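Local coordinates for endo-beta-1,2-glucanase (Talaromyces funiculosus, PDB 6IMV), which hydrolyses internal beta-1,2-glucosidic bonds of beta-1,2-glucans and is a fungal founding member of a glycoside hydrolase family, at residues Ala399-Met404 / Cys487-Val493; Phe17-Tyr21 / Phe33-Val37; Tyr285-Val290 / Cys333-Val337; Phe387-Leu391 / Asn441-Gly445; Pro292-Gln296 / Phe476-Gly481. One frame throughout, in Å; residues are numbered along the deposited sequence.

Contact 1: residues Ala399-Met404 / Cys487-Val493; sequences AWWRNM and CLPQETV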
# COMPACT_ATOMS: atom_id res chain seq x y z
N ALA A 399 -18.92 -2.30 -2.68
CA ALA A 399 -19.77 -2.46 -3.86
C ALA A 399 -18.89 -2.52 -5.12
O ALA A 399 -19.09 -3.39 -5.99
CB ALA A 399 -20.80 -1.36 -3.96
N TRP A 400 -17.91 -1.61 -5.20
CA TRP A 400 -17.00 -1.57 -6.33
C TRP A 400 -16.12 -2.82 -6.36
O TRP A 400 -15.91 -3.43 -7.41
CB TRP A 400 -16.17 -0.29 -6.31
CG TRP A 400 -16.93 0.88 -6.85
CD1 TRP A 400 -17.59 1.84 -6.13
CD2 TRP A 400 -17.13 1.22 -8.23
NE1 TRP A 400 -18.19 2.73 -6.97
CE2 TRP A 400 -17.93 2.38 -8.26
CE3 TRP A 400 -16.74 0.64 -9.44
CZ2 TRP A 400 -18.31 2.98 -9.45
CZ3 TRP A 400 -17.12 1.23 -10.62
CH2 TRP A 400 -17.89 2.39 -10.62
N TRP A 401 -15.63 -3.22 -5.18
CA TRP A 401 -14.85 -4.43 -4.99
C TRP A 401 -15.64 -5.65 -5.51
O TRP A 401 -15.11 -6.44 -6.29
CB TRP A 401 -14.49 -4.59 -3.51
CG TRP A 401 -13.47 -5.65 -3.22
CD1 TRP A 401 -12.13 -5.48 -3.06
CD2 TRP A 401 -13.73 -7.05 -3.00
NE1 TRP A 401 -11.54 -6.68 -2.75
CE2 TRP A 401 -12.49 -7.66 -2.71
CE3 TRP A 401 -14.88 -7.85 -3.02
CZ2 TRP A 401 -12.37 -9.03 -2.47
CZ3 TRP A 401 -14.76 -9.20 -2.77
CH2 TRP A 401 -13.52 -9.78 -2.50
N ARG A 402 -16.89 -5.78 -5.07
CA ARG A 402 -17.77 -6.88 -5.45
C ARG A 402 -17.92 -6.92 -6.97
O ARG A 402 -17.79 -7.98 -7.60
CB ARG A 402 -19.14 -6.74 -4.77
CG ARG A 402 -20.17 -7.75 -5.24
CD ARG A 402 -21.54 -7.58 -4.61
NE ARG A 402 -22.56 -8.33 -5.33
CZ ARG A 402 -23.02 -8.04 -6.54
NH1 ARG A 402 -22.69 -6.89 -7.12
NH2 ARG A 402 -23.78 -8.91 -7.19
N ASN A 403 -18.22 -5.75 -7.56
CA ASN A 403 -18.47 -5.62 -9.00
C ASN A 403 -17.31 -6.23 -9.80
O ASN A 403 -17.52 -6.99 -10.75
CB ASN A 403 -18.74 -4.17 -9.41
CG ASN A 403 -19.49 -4.08 -10.72
OD1 ASN A 403 -20.66 -4.43 -10.78
ND2 ASN A 403 -18.84 -3.61 -11.77
N MET A 404 -16.08 -5.92 -9.40
CA MET A 404 -14.89 -6.46 -10.05
C MET A 404 -14.69 -7.94 -9.68
O MET A 404 -14.39 -8.75 -10.55
CB MET A 404 -13.66 -5.63 -9.67
CG MET A 404 -13.70 -4.24 -10.27
SD MET A 404 -12.25 -3.25 -9.86
CE MET A 404 -12.85 -2.31 -8.45
N CYS A 487 -20.51 7.53 -6.48
CA CYS A 487 -21.26 6.76 -7.46
C CYS A 487 -21.09 5.27 -7.18
O CYS A 487 -20.06 4.84 -6.66
CB CYS A 487 -20.83 7.12 -8.88
SG CYS A 487 -21.32 8.80 -9.37
N LEU A 488 -22.12 4.50 -7.53
CA LEU A 488 -22.12 3.05 -7.44
C LEU A 488 -21.89 2.48 -8.84
O LEU A 488 -22.21 3.13 -9.83
CB LEU A 488 -23.46 2.57 -6.86
CG LEU A 488 -23.62 2.61 -5.34
CD1 LEU A 488 -22.56 1.79 -4.63
CD2 LEU A 488 -23.61 4.04 -4.81
N PRO A 489 -21.35 1.25 -8.96
CA PRO A 489 -21.15 0.61 -10.26
C PRO A 489 -22.44 0.54 -11.10
O PRO A 489 -23.48 0.23 -10.56
CB PRO A 489 -20.69 -0.82 -9.96
CG PRO A 489 -20.30 -0.83 -8.49
CD PRO A 489 -20.94 0.39 -7.84
N GLN A 490 -22.34 0.83 -12.40
CA GLN A 490 -23.50 0.83 -13.29
C GLN A 490 -23.32 -0.18 -14.44
O GLN A 490 -24.24 -0.37 -15.22
CB GLN A 490 -23.74 2.23 -13.87
CG GLN A 490 -23.91 3.33 -12.84
CD GLN A 490 -25.14 3.14 -12.00
OE1 GLN A 490 -26.18 2.74 -12.50
NE2 GLN A 490 -25.02 3.41 -10.70
N GLU A 491 -22.13 -0.78 -14.55
CA GLU A 491 -21.82 -1.78 -15.57
C GLU A 491 -21.18 -2.98 -14.86
O GLU A 491 -20.47 -2.81 -13.86
CB GLU A 491 -20.86 -1.21 -16.61
CG GLU A 491 -21.49 -0.24 -17.60
CD GLU A 491 -21.70 1.19 -17.13
OE1 GLU A 491 -20.94 1.68 -16.27
OE2 GLU A 491 -22.64 1.83 -17.65
N THR A 492 -21.40 -4.18 -15.41
CA THR A 492 -20.72 -5.39 -14.95
C THR A 492 -19.53 -5.70 -15.86
O THR A 492 -19.45 -5.22 -17.00
CB THR A 492 -21.70 -6.57 -14.90
OG1 THR A 492 -22.29 -6.71 -16.19
CG2 THR A 492 -22.78 -6.38 -13.85
N VAL A 493 -18.58 -6.48 -15.34
CA VAL A 493 -17.52 -7.03 -16.14
C VAL A 493 -18.16 -8.01 -17.12
O VAL A 493 -18.81 -8.96 -16.69
CB VAL A 493 -16.44 -7.73 -15.27
CG1 VAL A 493 -15.35 -8.35 -16.13
CG2 VAL A 493 -15.83 -6.77 -14.25
O HOH W 1 -19.30 -7.49 -12.74

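Contact 2: residues Phe17-Tyr21 / Phe33-Val37; sequences FAHQY and FINDV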
# COMPACT_ATOMS: atom_id res chain seq x y z
N PHE A 17 -18.17 -16.09 -2.81
CA PHE A 17 -19.21 -15.40 -2.05
C PHE A 17 -19.65 -14.09 -2.72
O PHE A 17 -20.76 -13.62 -2.47
CB PHE A 17 -18.76 -15.13 -0.61
CG PHE A 17 -17.64 -14.13 -0.49
CD1 PHE A 17 -17.90 -12.77 -0.47
CD2 PHE A 17 -16.32 -14.55 -0.41
CE1 PHE A 17 -16.86 -11.85 -0.38
CE2 PHE A 17 -15.29 -13.63 -0.30
CZ PHE A 17 -15.56 -12.29 -0.29
N ALA A 18 -18.79 -13.50 -3.57
CA ALA A 18 -19.07 -12.17 -4.12
C ALA A 18 -20.43 -12.15 -4.84
O ALA A 18 -21.18 -11.19 -4.67
CB ALA A 18 -17.97 -11.71 -5.02
N HIS A 19 -20.75 -13.20 -5.61
CA HIS A 19 -22.01 -13.20 -6.36
C HIS A 19 -23.16 -13.86 -5.57
O HIS A 19 -24.28 -13.93 -6.09
CB HIS A 19 -21.85 -13.77 -7.78
CG HIS A 19 -21.44 -15.20 -7.90
ND1 HIS A 19 -20.73 -15.66 -9.00
CD2 HIS A 19 -21.64 -16.28 -7.10
CE1 HIS A 19 -20.52 -16.96 -8.88
NE2 HIS A 19 -21.07 -17.36 -7.72
N GLN A 20 -22.90 -14.28 -4.33
CA GLN A 20 -23.94 -14.72 -3.39
C GLN A 20 -24.69 -13.52 -2.79
O GLN A 20 -25.78 -13.71 -2.24
CB GLN A 20 -23.36 -15.56 -2.25
CG GLN A 20 -22.89 -16.95 -2.67
CD GLN A 20 -22.33 -17.73 -1.50
OE1 GLN A 20 -21.73 -17.18 -0.58
NE2 GLN A 20 -22.52 -19.03 -1.51
N TYR A 21 -24.09 -12.32 -2.85
CA TYR A 21 -24.70 -11.06 -2.43
C TYR A 21 -25.13 -10.26 -3.65
O TYR A 21 -24.47 -10.29 -4.69
CB TYR A 21 -23.69 -10.17 -1.69
CG TYR A 21 -23.21 -10.65 -0.35
CD1 TYR A 21 -22.31 -11.70 -0.24
CD2 TYR A 21 -23.59 -10.00 0.82
CE1 TYR A 21 -21.84 -12.13 0.99
CE2 TYR A 21 -23.12 -10.42 2.06
CZ TYR A 21 -22.24 -11.48 2.14
OH TYR A 21 -21.77 -11.87 3.36
N PHE A 33 -20.55 -8.39 4.58
CA PHE A 33 -19.79 -8.66 3.36
C PHE A 33 -18.29 -8.62 3.67
O PHE A 33 -17.56 -9.50 3.27
CB PHE A 33 -20.16 -7.66 2.26
CG PHE A 33 -19.52 -7.96 0.93
CD1 PHE A 33 -20.05 -8.93 0.09
CD2 PHE A 33 -18.39 -7.28 0.52
CE1 PHE A 33 -19.46 -9.21 -1.14
CE2 PHE A 33 -17.79 -7.57 -0.70
CZ PHE A 33 -18.32 -8.53 -1.53
N ILE A 34 -17.87 -7.60 4.43
CA ILE A 34 -16.44 -7.42 4.74
C ILE A 34 -15.92 -8.62 5.54
O ILE A 34 -14.77 -9.03 5.38
CB ILE A 34 -16.23 -6.08 5.47
CG1 ILE A 34 -16.27 -4.92 4.47
CG2 ILE A 34 -14.96 -6.08 6.29
CD1 ILE A 34 -16.43 -3.56 5.09
N ASN A 35 -16.78 -9.19 6.40
CA ASN A 35 -16.44 -10.37 7.19
C ASN A 35 -16.09 -11.55 6.27
O ASN A 35 -15.17 -12.33 6.57
CB ASN A 35 -17.60 -10.70 8.13
CG ASN A 35 -17.29 -11.79 9.12
OD1 ASN A 35 -16.38 -11.66 9.92
ND2 ASN A 35 -18.08 -12.86 9.08
N ASP A 36 -16.81 -11.68 5.15
CA ASP A 36 -16.53 -12.72 4.17
C ASP A 36 -15.21 -12.41 3.44
O ASP A 36 -14.39 -13.31 3.24
CB ASP A 36 -17.69 -12.90 3.20
CG ASP A 36 -18.88 -13.60 3.85
OD1 ASP A 36 -18.71 -14.11 4.97
OD2 ASP A 36 -19.96 -13.62 3.23
N VAL A 37 -15.03 -11.14 3.07
CA VAL A 37 -13.84 -10.67 2.37
C VAL A 37 -12.58 -11.02 3.17
O VAL A 37 -11.64 -11.61 2.63
CB VAL A 37 -13.91 -9.16 2.07
CG1 VAL A 37 -12.56 -8.62 1.60
CG2 VAL A 37 -15.00 -8.85 1.06

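Contact 3: residues Tyr285-Val290 / Cys333-Val337; sequences YHIGNV and CNSVV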
# COMPACT_ATOMS: atom_id res chain seq x y z
N TYR A 285 -11.82 17.87 -11.74
CA TYR A 285 -12.37 16.81 -12.57
C TYR A 285 -13.72 17.26 -13.12
O TYR A 285 -14.59 17.68 -12.37
CB TYR A 285 -12.59 15.52 -11.78
CG TYR A 285 -13.18 14.42 -12.62
CD1 TYR A 285 -12.39 13.52 -13.31
CD2 TYR A 285 -14.56 14.31 -12.77
CE1 TYR A 285 -12.94 12.53 -14.10
CE2 TYR A 285 -15.12 13.33 -13.57
CZ TYR A 285 -14.31 12.44 -14.24
OH TYR A 285 -14.89 11.47 -15.01
N HIS A 286 -13.90 17.14 -14.44
CA HIS A 286 -15.16 17.51 -15.07
C HIS A 286 -15.27 16.81 -16.41
O HIS A 286 -14.58 17.17 -17.35
CB HIS A 286 -15.30 19.04 -15.19
CG HIS A 286 -16.69 19.51 -15.44
ND1 HIS A 286 -16.97 20.80 -15.85
CD2 HIS A 286 -17.89 18.88 -15.33
CE1 HIS A 286 -18.28 20.95 -16.00
NE2 HIS A 286 -18.86 19.78 -15.69
N ILE A 287 -16.10 15.75 -16.44
CA ILE A 287 -16.40 15.00 -17.66
C ILE A 287 -17.90 14.73 -17.69
O ILE A 287 -18.49 14.30 -16.69
CB ILE A 287 -15.56 13.70 -17.75
CG1 ILE A 287 -14.07 14.02 -17.91
CG2 ILE A 287 -16.06 12.81 -18.88
CD1 ILE A 287 -13.19 12.80 -17.95
N GLY A 288 -18.51 14.99 -18.85
CA GLY A 288 -19.96 14.89 -19.03
C GLY A 288 -20.68 15.65 -17.93
O GLY A 288 -20.36 16.81 -17.67
N ASN A 289 -21.61 14.96 -17.26
CA ASN A 289 -22.46 15.55 -16.23
C ASN A 289 -21.85 15.36 -14.83
O ASN A 289 -22.53 15.56 -13.82
CB ASN A 289 -23.88 14.96 -16.28
CG ASN A 289 -23.93 13.47 -16.03
OD1 ASN A 289 -22.91 12.83 -15.81
ND2 ASN A 289 -25.11 12.90 -16.11
N VAL A 290 -20.58 14.96 -14.75
CA VAL A 290 -19.92 14.72 -13.46
C VAL A 290 -18.93 15.85 -13.21
O VAL A 290 -17.93 15.95 -13.89
CB VAL A 290 -19.22 13.34 -13.40
CG1 VAL A 290 -18.46 13.17 -12.09
CG2 VAL A 290 -20.19 12.19 -13.60
N CYS A 333 -17.30 8.21 -9.70
CA CYS A 333 -18.20 8.76 -10.73
C CYS A 333 -17.51 8.79 -12.10
O CYS A 333 -18.20 8.66 -13.11
CB CYS A 333 -18.73 10.13 -10.31
SG CYS A 333 -19.75 10.02 -8.81
N ASN A 334 -16.18 8.91 -12.13
CA ASN A 334 -15.42 8.83 -13.38
C ASN A 334 -15.70 7.49 -14.07
O ASN A 334 -15.85 7.44 -15.29
CB ASN A 334 -13.90 8.99 -13.19
CG ASN A 334 -13.09 8.68 -14.44
OD1 ASN A 334 -12.41 7.66 -14.50
ND2 ASN A 334 -13.15 9.54 -15.44
N SER A 335 -15.76 6.41 -13.28
CA SER A 335 -15.94 5.08 -13.83
C SER A 335 -17.38 4.90 -14.36
O SER A 335 -17.56 4.27 -15.41
CB SER A 335 -15.55 4.02 -12.86
OG SER A 335 -14.15 3.82 -12.90
N VAL A 336 -18.37 5.48 -13.67
CA VAL A 336 -19.75 5.47 -14.14
C VAL A 336 -19.85 6.23 -15.47
O VAL A 336 -20.33 5.70 -16.45
CB VAL A 336 -20.73 6.04 -13.09
CG1 VAL A 336 -22.14 6.21 -13.66
CG2 VAL A 336 -20.76 5.18 -11.83
N VAL A 337 -19.36 7.47 -15.51
CA VAL A 337 -19.54 8.31 -16.71
C VAL A 337 -18.74 7.74 -17.89
O VAL A 337 -19.17 7.87 -19.04
CB VAL A 337 -19.23 9.79 -16.42
CG1 VAL A 337 -17.75 10.06 -16.27
CG2 VAL A 337 -19.83 10.70 -17.48

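Contact 4: residues Phe387-Leu391 / Asn441-Gly445; sequences FPTVL and NAILG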
# COMPACT_ATOMS: atom_id res chain seq x y z
N PHE A 387 -9.38 0.84 -2.35
CA PHE A 387 -8.90 1.00 -0.96
C PHE A 387 -9.12 2.43 -0.47
O PHE A 387 -9.58 2.60 0.66
CB PHE A 387 -7.48 0.45 -0.77
CG PHE A 387 -6.34 1.41 -1.01
CD1 PHE A 387 -6.04 2.41 -0.10
CD2 PHE A 387 -5.53 1.27 -2.13
CE1 PHE A 387 -4.98 3.27 -0.33
CE2 PHE A 387 -4.48 2.14 -2.36
CZ PHE A 387 -4.20 3.13 -1.45
N PRO A 388 -8.86 3.51 -1.25
CA PRO A 388 -9.07 4.87 -0.76
C PRO A 388 -10.56 5.19 -0.55
O PRO A 388 -10.90 5.97 0.33
CB PRO A 388 -8.48 5.79 -1.84
CG PRO A 388 -7.72 4.87 -2.77
CD PRO A 388 -8.36 3.50 -2.63
N THR A 389 -11.42 4.58 -1.37
CA THR A 389 -12.86 4.72 -1.25
C THR A 389 -13.33 4.11 0.08
O THR A 389 -14.16 4.69 0.78
CB THR A 389 -13.59 4.08 -2.44
OG1 THR A 389 -12.86 4.36 -3.64
CG2 THR A 389 -15.01 4.56 -2.57
N VAL A 390 -12.76 2.95 0.42
CA VAL A 390 -13.14 2.20 1.62
C VAL A 390 -12.94 3.07 2.87
O VAL A 390 -13.75 3.00 3.80
CB VAL A 390 -12.36 0.88 1.72
CG1 VAL A 390 -12.44 0.28 3.12
CG2 VAL A 390 -12.83 -0.13 0.68
N LEU A 391 -11.88 3.89 2.89
CA LEU A 391 -11.57 4.75 4.04
C LEU A 391 -12.71 5.75 4.31
O LEU A 391 -12.92 6.12 5.47
CB LEU A 391 -10.24 5.47 3.81
CG LEU A 391 -9.01 4.56 3.78
CD1 LEU A 391 -7.76 5.34 3.42
CD2 LEU A 391 -8.83 3.84 5.11
N ASN A 441 -5.90 -3.51 4.60
CA ASN A 441 -5.41 -2.48 5.52
C ASN A 441 -6.37 -1.28 5.56
O ASN A 441 -6.55 -0.67 6.61
CB ASN A 441 -3.96 -2.09 5.21
CG ASN A 441 -2.98 -3.01 5.90
OD1 ASN A 441 -3.05 -3.17 7.12
ND2 ASN A 441 -2.07 -3.61 5.15
N ALA A 442 -7.03 -0.98 4.43
CA ALA A 442 -8.05 0.07 4.40
C ALA A 442 -9.30 -0.35 5.22
O ALA A 442 -9.86 0.46 5.94
CB ALA A 442 -8.39 0.42 2.98
N ILE A 443 -9.72 -1.61 5.09
CA ILE A 443 -10.85 -2.16 5.86
C ILE A 443 -10.57 -2.03 7.36
O ILE A 443 -11.48 -1.75 8.12
CB ILE A 443 -11.14 -3.61 5.44
CG1 ILE A 443 -11.83 -3.68 4.08
CG2 ILE A 443 -11.93 -4.36 6.52
CD1 ILE A 443 -11.83 -5.05 3.44
N LEU A 444 -9.31 -2.20 7.78
CA LEU A 444 -8.90 -2.13 9.21
C LEU A 444 -8.69 -0.68 9.67
O LEU A 444 -8.36 -0.45 10.83
CB LEU A 444 -7.61 -2.94 9.39
CG LEU A 444 -7.75 -4.44 9.15
CD1 LEU A 444 -6.39 -5.12 9.21
CD2 LEU A 444 -8.70 -5.06 10.17
N GLY A 445 -8.86 0.28 8.76
CA GLY A 445 -8.86 1.70 9.07
C GLY A 445 -7.47 2.32 8.99
O GLY A 445 -7.25 3.40 9.54

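Contact 5: residues Pro292-Gln296 / Phe476-Gly481; sequences PITVQ and FKNLKG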
# COMPACT_ATOMS: atom_id res chain seq x y z
N PRO A 292 -18.00 20.18 -11.83
CA PRO A 292 -16.60 20.01 -11.45
C PRO A 292 -16.40 19.49 -10.01
O PRO A 292 -17.18 19.83 -9.13
CB PRO A 292 -16.03 21.42 -11.60
CG PRO A 292 -17.22 22.33 -11.36
CD PRO A 292 -18.38 21.59 -11.97
N ILE A 293 -15.37 18.67 -9.82
CA ILE A 293 -14.92 18.22 -8.51
C ILE A 293 -13.43 18.58 -8.36
O ILE A 293 -12.59 18.08 -9.11
CB ILE A 293 -15.14 16.70 -8.31
CG1 ILE A 293 -16.58 16.27 -8.53
CG2 ILE A 293 -14.66 16.30 -6.92
CD1 ILE A 293 -16.74 14.80 -8.84
N THR A 294 -13.12 19.42 -7.37
CA THR A 294 -11.74 19.81 -7.09
C THR A 294 -11.02 18.67 -6.38
O THR A 294 -11.48 18.17 -5.34
CB THR A 294 -11.67 21.08 -6.23
OG1 THR A 294 -12.41 22.10 -6.89
CG2 THR A 294 -10.25 21.54 -5.99
N VAL A 295 -9.87 18.28 -6.95
CA VAL A 295 -9.05 17.23 -6.40
C VAL A 295 -7.59 17.68 -6.37
O VAL A 295 -7.19 18.62 -7.08
CB VAL A 295 -9.19 15.93 -7.20
CG1 VAL A 295 -10.62 15.42 -7.18
CG2 VAL A 295 -8.70 16.08 -8.64
N GLN A 296 -6.80 16.96 -5.58
CA GLN A 296 -5.35 16.96 -5.70
C GLN A 296 -4.96 16.26 -7.01
O GLN A 296 -5.31 15.09 -7.22
CB GLN A 296 -4.73 16.20 -4.53
CG GLN A 296 -3.21 16.11 -4.62
CD GLN A 296 -2.66 15.33 -3.46
OE1 GLN A 296 -2.28 15.90 -2.44
NE2 GLN A 296 -2.63 14.02 -3.61
N PHE A 476 -5.56 24.45 -1.70
CA PHE A 476 -6.94 24.00 -1.88
C PHE A 476 -7.93 24.98 -1.23
O PHE A 476 -8.25 24.88 -0.05
CB PHE A 476 -7.08 22.56 -1.37
CG PHE A 476 -6.25 21.59 -2.16
CD1 PHE A 476 -6.68 21.12 -3.39
CD2 PHE A 476 -5.01 21.18 -1.69
CE1 PHE A 476 -5.90 20.24 -4.13
CE2 PHE A 476 -4.22 20.31 -2.43
CZ PHE A 476 -4.67 19.84 -3.65
N LYS A 477 -8.40 25.92 -2.05
CA LYS A 477 -9.39 26.94 -1.68
C LYS A 477 -10.63 26.79 -2.57
O LYS A 477 -10.54 26.32 -3.71
CB LYS A 477 -8.76 28.32 -1.85
CG LYS A 477 -7.42 28.49 -1.16
CD LYS A 477 -6.64 29.71 -1.57
CE LYS A 477 -5.75 29.47 -2.76
NZ LYS A 477 -4.87 30.63 -3.00
N ASN A 478 -11.79 27.18 -2.05
CA ASN A 478 -13.03 27.23 -2.84
C ASN A 478 -13.24 25.90 -3.57
O ASN A 478 -13.43 25.89 -4.80
CB ASN A 478 -13.00 28.40 -3.83
CG ASN A 478 -12.48 29.68 -3.21
OD1 ASN A 478 -13.11 30.25 -2.33
ND2 ASN A 478 -11.32 30.14 -3.66
N LEU A 479 -13.20 24.79 -2.82
CA LEU A 479 -13.45 23.45 -3.37
C LEU A 479 -14.78 23.47 -4.13
O LEU A 479 -15.73 24.07 -3.66
CB LEU A 479 -13.53 22.41 -2.25
CG LEU A 479 -12.25 22.17 -1.45
CD1 LEU A 479 -12.40 20.93 -0.58
CD2 LEU A 479 -11.04 22.03 -2.35
N LYS A 480 -14.82 22.80 -5.28
CA LYS A 480 -16.06 22.50 -5.97
C LYS A 480 -16.35 21.01 -5.85
O LYS A 480 -15.43 20.19 -5.67
CB LYS A 480 -15.98 22.91 -7.45
CG LYS A 480 -15.67 24.38 -7.68
CD LYS A 480 -15.46 24.75 -9.13
CE LYS A 480 -14.58 25.98 -9.30
NZ LYS A 480 -13.14 25.61 -9.28
N GLY A 481 -17.65 20.68 -5.92
CA GLY A 481 -18.10 19.33 -6.15
C GLY A 481 -18.30 18.55 -4.87
O GLY A 481 -18.50 17.34 -4.93

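Contact 1: residues Ala399-Met404 / Cys487-Val493
The pyrrolidine ring of P489 lies over one face of the W400 indole and is the apolar centre of this contact. Its CD sits 3.7 Å from the centroid of the five-membered ring of W400, 14° off the ring normal, a CH-pi arrangement in which CG also covers CD2. Beside this CH-pi contact the methyl CB of A399 touches CD1 of L488 at 3.7 Å, while CB of P489 lies against the amide carbon CG of N403. At the indole edge, NE1 of W400 donates to the carbonyl O of C487 at 2.8 Å, with the acceptor in the ring plane. N403 has CG anti to the backbone N (chi1 -158°), which carries ND2 past the proline to donate a hydrogen bond to O of E491 (2.8 Å), in the carbonyl plane; ND2 also bonds O of P341, so two backbone carbonyls hold this buried amide. Farther out, a water bridges N of V493 and O of N403. W400 also packs on T332 and S335 of helix 318-337, and P489 on Q23 of helix 23-28; the C-terminal segment thus runs along helix 394-405, tied to helix 318-337 by the C487-C333 disulfide.

Contact 2: residues Phe17-Tyr21 / Phe33-Val37
From its CB, which approaches CE2 of Y21, the side chain of F33 runs out between the two aromatic rings of F17-Y21. With CG anti to the backbone N (chi1 -174°), the ring is brought against F17 and Y21, and CD1 comes down over the centre of the Y21 ring, 3.6 Å from CD1 of Y21. The edge of F33 therefore meets the face of Y21 in a T-shaped pair, planes at 88° and centroids 4.9 Å apart. One atom farther, CE1 is 3.8 Å from CE1 of F17, and CZ touches that same F17 atom. Here the roles reverse: F17 offers its edge to the face of F33, offset, with planes at 66°. The F17 ring continues to the next turn, where CB of D36 lies over one face, 3.8 Å from the centroid, and CG2 of V37 reaches CZ of F17 at 3.7 Å. Across the cluster, OH of Y21 donates to OD2 of D36 at 2.5 Å, meeting the carboxylate from above its plane; OD1 makes a long, weak ion pair with R102. D36 thus covers a phenyl ring with its methylene and accepts a hydrogen bond from the phenol. W401 of helix 394-405 packs on F17. The hydrogen bond holds the end of Y21, while the F33 edge over its face restrains the turn of the ring, consistent with an N-terminal segment whose F17 and Y21 rings are buried.

Contact 3: residues Tyr285-Val290 / Cys333-Val337
Y285 reaches with the end of its ring onto N334, its CZ lying 3.6 Å from CB of that asparagine, and the ring and amide planes stand almost perpendicular, 88° apart. The phenol OH accepts a hydrogen bond from ND2 of N334 at 2.6 Å; the bond is nearly straight, 166° at the hydrogen, and the oxygen lies in the amide plane. The tyrosine, with CG anti to its backbone N (chi1 178°), stretches straight from the strand toward the helix, and the asparagine crosses its end at about a right angle. The same hydroxyl touches CG1 of V337, one turn later on the helix, at 3.4 Å. Cutting Y285 back to alanine takes away ring and hydroxyl and would probably leave ND2 of N334 without this acceptor and open a gap beside V337. Aliphatic contacts fill the rest of the interface. V290 spreads its two branches along one side of the helix, CG1 against CB of C333 at 3.5 Å and CG2 against CB of V337 at 3.8 Å, while CG2 of I287 approaches CG1 of V337 more loosely. Between I287 and V290 the chain makes a type II' beta turn, with G288 at positive phi, and this reversal brings I287 and V290, at its two ends, against the last turn of helix 318-337. The single polar bond lies among aliphatic groups, consistent with the bond fixing where the phenol end of Y285 sits while the valines supply most of the apolar contact.

Contact 4: residues Phe387-Leu391 / Asn441-Gly445
V390 has CG1 anti to the backbone N (chi1 164°), which directs that methyl across to the carbonyl end of A442, and L391 has CG anti to its carbonyl carbon (chi1 -67°) with an extended chi2 of 175°, which carries CD2 over the same residue. Between these two branches and the start of helix 387-392 sits the small methyl of A442. Its CB lies 3.4 Å from O of F387 and 3.9 Å from CB of F387, so that it rests against the first turn of the helix at the backbone itself. CG1 of V390 reaches O of A442 at 3.8 Å and touches CB of A442 as well, while CD2 of L391 comes to 3.6 Å from that same carbonyl O. The carbonyl of A442 is therefore covered by two aliphatic branches, and it also accepts a backbone bond from N of G445, which gives this oxygen a partner within its own segment. I443 adds its CG1 to the edge of the patch, 4.1 Å from CG1 of V390. G445, at positive phi, leaves the helix in a Schellman motif and comes loosely near CD2 of L391. Elsewhere I443 packs on I34 and V37 of helix 30-41, and P388 on helix 318-337. No hydrogen bond crosses between the segments; aliphatic groups meet each other and the carbonyl oxygens of F387 and A442, and the small side chain of A442 permits the close approach, with CA atoms of F387 and A442 only 5.5 Å apart.

Contact 5: residues Pro292-Gln296 / Phe476-Gly481
Two hydrogen bonds join T294 to K480, one in each direction. N of T294 donates to O of K480 at 3.0 Å, nearly straight but from above the carbonyl plane, and N of K480 donates to OG1 of T294, also at 3.0 Å with 165° at the hydrogen. OG1 also bonds D284 of the neighbouring strand, whose carboxylate forms a salt bridge with NZ of K480. A valine in place of T294 would remove the hydroxyl and would probably leave N of K480 without this acceptor and D284 without one of its partners. A weaker CA-H...O contact brings CA of I293 to O of K480 at 3.5 Å. Among apolar contacts, CG of P292, which follows a cis peptide bond, meets CD of K480 at 3.7 Å, and CG2 of T294 meets CD2 of L479 at 3.8 Å. F476 directs CZ to CB of Q296 at 3.7 Å, its ring edge receiving O of V295. G481, at positive phi, passes so close to P292 that a side chain there would collide with O of P292. The arrangement is an irregular segment laid along strand 290-296 of the two-stranded antiparallel hairpin 282-287/290-296.

How the contacts relate
Contact 1 touches both contact 2 and contact 3, which stay about 17 Å apart at their nearest atoms. The disulfide C487-C333 (SG to SG 2.1 Å) joins contacts 1 and 3, and NE of R402 hydrogen-bonds O of Y21 at 2.8 Å between contacts 1 and 2. Contact 4 meets contact 2 where CG2 of I34 touches CG2 of I443 at 3.5 Å. Contacts 3 and 5 share the hairpin, with N of Y285 2.7 Å from O of I293. The F387 side chain of contact 4 is about 10 Å from a bound alpha-D-glucopyranose and 12 Å from beta-D-glucopyranose; Q296 of contact 5 is about 10 Å from an alpha-D-glucopyranose. No contact holds a residue lining the beta-D-glucopyranose pocket.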